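Long-range contact in putative prolyl-tRNA synthetase (PDB 5XIL), which probably joins L-proline to its cognate tRNA at the expense of ATP, supplying prolyl-tRNA for protein synthesis: residues E486-H491 / K500-W505. Residues are numbered along the deposited sequence; the frame is centred on the assembly and turned at random.
Sequences EPAEGH and KPATTW. With ACT (acetate ion), chain C.
In the zinc-binding C-terminal domain of this prolyl-tRNA synthetase, the loop 486-491 packs on residues 500-505, which lead into and begin strand 504-509, with A488 and H491 set against W505 and A502. The indole N-H of W505 is given to the backbone carbonyl of E486, NE1 to O 2.7 Å, with the donor tilted from the carbonyl plane. At the other end of the loop, A502 N meets H491 O at 3.0 Å in a nearly straight bond (175°) lying in the carbonyl plane. Between these two bonds the methyl of A488 sits off-centre over the five-membered ring of W505, 4.2 Å from CB to the ring centroid, and also touches A502 CB.

The six-membered ring of W505 turns its edge toward the face of H491 in an offset edge-to-face pair, planes 65° apart. The extended chain of E486 (chi1 -173°) crosses the indole at about a right angle and carries the carboxylate to its rim, E486 OE2 lying 3.6 Å from W505 CZ2. E486 OE1 accepts the N-H of H491 NE2 at 2.8 Å, in the imidazole plane but above that of the carboxylate, while OE2 forms a salt bridge with R416, which also makes a cation-pi contact with W505. P436 of strand 432-437 touches W505, H491 and A502. The carboxylate thus couples imidazole and guanidinium around one indole, which should help to hold the H491 ring in its rotation and probably stabilises the negative charge on E486.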
ATOM      1  N   GLU A 486      19.862  39.266  -0.674  1.00 24.47           N
ATOM      2  CA  GLU A 486      21.237  39.765  -0.881  1.00 23.26           C
ATOM      3  C   GLU A 486      21.893  39.086  -2.115  1.00 26.90           C
ATOM      4  O   GLU A 486      22.069  37.833  -2.118  1.00 21.61           O
ATOM      5  CB  GLU A 486      22.098  39.505   0.344  1.00 24.74           C
ATOM      6  CG  GLU A 486      23.485  40.125   0.301  1.00 24.67           C
ATOM      7  CD  GLU A 486      24.298  39.834   1.513  1.00 27.08           C
ATOM      8  OE1 GLU A 486      25.368  40.465   1.653  1.00 24.03           O
ATOM      9  OE2 GLU A 486      23.907  38.960   2.326  1.00 25.24           O
ATOM     10  N   PRO A 487      22.263  39.889  -3.157  1.00 27.09           N
ATOM     11  CA  PRO A 487      22.896  39.317  -4.376  1.00 26.18           C
ATOM     12  C   PRO A 487      24.190  38.634  -4.082  1.00 25.92           C
ATOM     13  O   PRO A 487      25.052  39.185  -3.378  1.00 25.41           O
ATOM     14  CB  PRO A 487      23.132  40.563  -5.274  1.00 28.63           C
ATOM     15  CG  PRO A 487      22.078  41.535  -4.821  1.00 26.50           C
ATOM     16  CD  PRO A 487      21.994  41.344  -3.328  1.00 27.13           C
ATOM     17  N   ALA A 488      24.383  37.433  -4.623  1.00 25.28           N
ATOM     18  CA  ALA A 488      25.658  36.738  -4.441  1.00 21.58           C
ATOM     19  C   ALA A 488      26.875  37.458  -5.069  1.00 22.96           C
ATOM     20  O   ALA A 488      27.987  37.442  -4.517  1.00 23.03           O
ATOM     21  CB  ALA A 488      25.542  35.349  -5.051  1.00 22.53           C
ATOM     22  N   GLU A 489      26.619  38.073  -6.214  1.00 27.04           N
ATOM     23  CA  GLU A 489      27.566  38.828  -7.056  1.00 31.25           C
ATOM     24  C   GLU A 489      28.337  39.906  -6.323  1.00 31.31           C
ATOM     25  O   GLU A 489      29.462  40.226  -6.703  1.00 28.42           O
ATOM     26  CB  GLU A 489      26.796  39.521  -8.213  1.00 35.49           C
ATOM     27  CG  GLU A 489      25.975  38.551  -9.040  1.00 43.82           C
ATOM     28  CD  GLU A 489      24.583  38.250  -8.469  1.00 49.52           C
ATOM     29  OE1 GLU A 489      24.118  38.936  -7.545  1.00 57.76           O
ATOM     30  OE2 GLU A 489      23.934  37.297  -8.942  1.00 64.32           O
ATOM     31  N   GLY A 490      27.743  40.472  -5.275  1.00 28.73           N
ATOM     32  CA  GLY A 490      28.476  41.384  -4.392  1.00 27.27           C
ATOM     33  C   GLY A 490      29.618  40.766  -3.600  1.00 26.68           C
ATOM     34  O   GLY A 490      30.360  41.453  -2.886  1.00 25.54           O
ATOM     35  N   HIS A 491      29.788  39.458  -3.678  1.00 23.15           N
ATOM     36  CA  HIS A 491      30.715  38.804  -2.818  1.00 21.86           C
ATOM     37  C   HIS A 491      31.670  38.008  -3.632  1.00 21.84           C
ATOM     38  O   HIS A 491      31.321  37.544  -4.692  1.00 23.15           O
ATOM     39  CB  HIS A 491      29.948  37.806  -1.900  1.00 20.94           C
ATOM     40  CG  HIS A 491      29.118  38.488  -0.886  1.00 19.34           C
ATOM     41  ND1 HIS A 491      29.670  39.086   0.217  1.00 20.39           N
ATOM     42  CD2 HIS A 491      27.792  38.746  -0.838  1.00 20.64           C
ATOM     43  CE1 HIS A 491      28.716  39.684   0.911  1.00 20.92           C
ATOM     44  NE2 HIS A 491      27.562  39.466   0.312  1.00 19.94           N
ATOM     45  N   LYS A 500      37.109  35.010  -7.425  1.00 29.55           N
ATOM     46  CA  LYS A 500      36.050  35.241  -8.401  1.00 32.50           C
ATOM     47  C   LYS A 500      34.777  35.690  -7.762  1.00 29.94           C
ATOM     48  O   LYS A 500      34.451  35.220  -6.655  1.00 23.86           O
ATOM     49  CB  LYS A 500      35.758  33.968  -9.216  1.00 34.35           C
ATOM     50  CG  LYS A 500      36.925  33.624 -10.096  1.00 38.80           C
ATOM     51  CD  LYS A 500      36.747  32.298 -10.813  1.00 44.22           C
ATOM     52  CE  LYS A 500      37.823  32.170 -11.882  1.00 46.91           C
ATOM     53  NZ  LYS A 500      37.846  30.773 -12.375  1.00 53.05           N
ATOM     54  N   PRO A 501      34.039  36.590  -8.448  1.00 26.78           N
ATOM     55  CA  PRO A 501      32.696  36.907  -8.005  1.00 26.01           C
ATOM     56  C   PRO A 501      31.825  35.637  -7.958  1.00 26.47           C
ATOM     57  O   PRO A 501      31.880  34.769  -8.833  1.00 22.16           O
ATOM     58  CB  PRO A 501      32.154  37.905  -9.068  1.00 29.02           C
ATOM     59  CG  PRO A 501      33.340  38.235  -9.914  1.00 29.58           C
ATOM     60  CD  PRO A 501      34.342  37.150  -9.773  1.00 28.13           C
ATOM     61  N   ALA A 502      31.078  35.508  -6.864  1.00 24.07           N
ATOM     62  CA  ALA A 502      30.090  34.449  -6.742  1.00 21.62           C
ATOM     63  C   ALA A 502      28.943  34.658  -7.738  1.00 18.19           C
ATOM     64  O   ALA A 502      28.569  35.811  -8.096  1.00 16.79           O
ATOM     65  CB  ALA A 502      29.548  34.434  -5.327  1.00 21.20           C
ATOM     66  N   THR A 503      28.330  33.556  -8.131  1.00 16.50           N
ATOM     67  CA  THR A 503      27.124  33.590  -8.931  1.00 18.19           C
ATOM     68  C   THR A 503      25.881  33.096  -8.245  1.00 17.45           C
ATOM     69  O   THR A 503      24.785  33.298  -8.761  1.00 16.95           O
ATOM     70  CB  THR A 503      27.320  32.735 -10.214  1.00 20.11           C
ATOM     71  OG1 THR A 503      27.624  31.381  -9.859  1.00 20.12           O
ATOM     72  CG2 THR A 503      28.530  33.307 -11.005  1.00 22.37           C
ATOM     73  N   THR A 504      26.021  32.410  -7.112  1.00 15.71           N
ATOM     74  CA  THR A 504      24.795  31.950  -6.409  1.00 14.63           C
ATOM     75  C   THR A 504      25.163  31.830  -4.932  1.00 13.89           C
ATOM     76  O   THR A 504      26.340  31.856  -4.597  1.00 13.79           O
ATOM     77  CB  THR A 504      24.372  30.599  -7.006  1.00 16.48           C
ATOM     78  OG1 THR A 504      23.119  30.167  -6.464  1.00 17.92           O
ATOM     79  CG2 THR A 504      25.406  29.547  -6.791  1.00 17.59           C
ATOM     80  N   TRP A 505      24.164  31.622  -4.064  1.00 14.56           N
ATOM     81  CA  TRP A 505      24.428  31.131  -2.708  1.00 14.32           C
ATOM     82  C   TRP A 505      24.234  29.653  -2.719  1.00 14.44           C
ATOM     83  O   TRP A 505      23.363  29.176  -3.406  1.00 14.22           O
ATOM     84  CB  TRP A 505      23.448  31.761  -1.721  1.00 15.66           C
ATOM     85  CG  TRP A 505      23.602  33.246  -1.579  1.00 16.19           C
ATOM     86  CD1 TRP A 505      23.043  34.211  -2.352  1.00 16.90           C
ATOM     87  CD2 TRP A 505      24.340  33.932  -0.569  1.00 15.68           C
ATOM     88  NE1 TRP A 505      23.372  35.458  -1.881  1.00 16.35           N
ATOM     89  CE2 TRP A 505      24.169  35.326  -0.797  1.00 16.75           C
ATOM     90  CE3 TRP A 505      25.129  33.516   0.478  1.00 15.27           C
ATOM     91  CZ2 TRP A 505      24.744  36.301   0.019  1.00 17.41           C
ATOM     92  CZ3 TRP A 505      25.729  34.454   1.265  1.00 17.43           C
ATOM     93  CH2 TRP A 505      25.526  35.866   1.035  1.00 17.44           C
TER
HETATM   94  C   ACT C1002      37.717  31.436  -7.280  1.00 38.56           C
HETATM   95  O   ACT C1002      36.550  31.473  -6.823  1.00 33.68           O
HETATM   96  OXT ACT C1002      38.551  32.409  -7.063  1.00 31.50           O
HETATM   97  CH3 ACT C1002      38.074  30.204  -8.080  1.00 37.33           C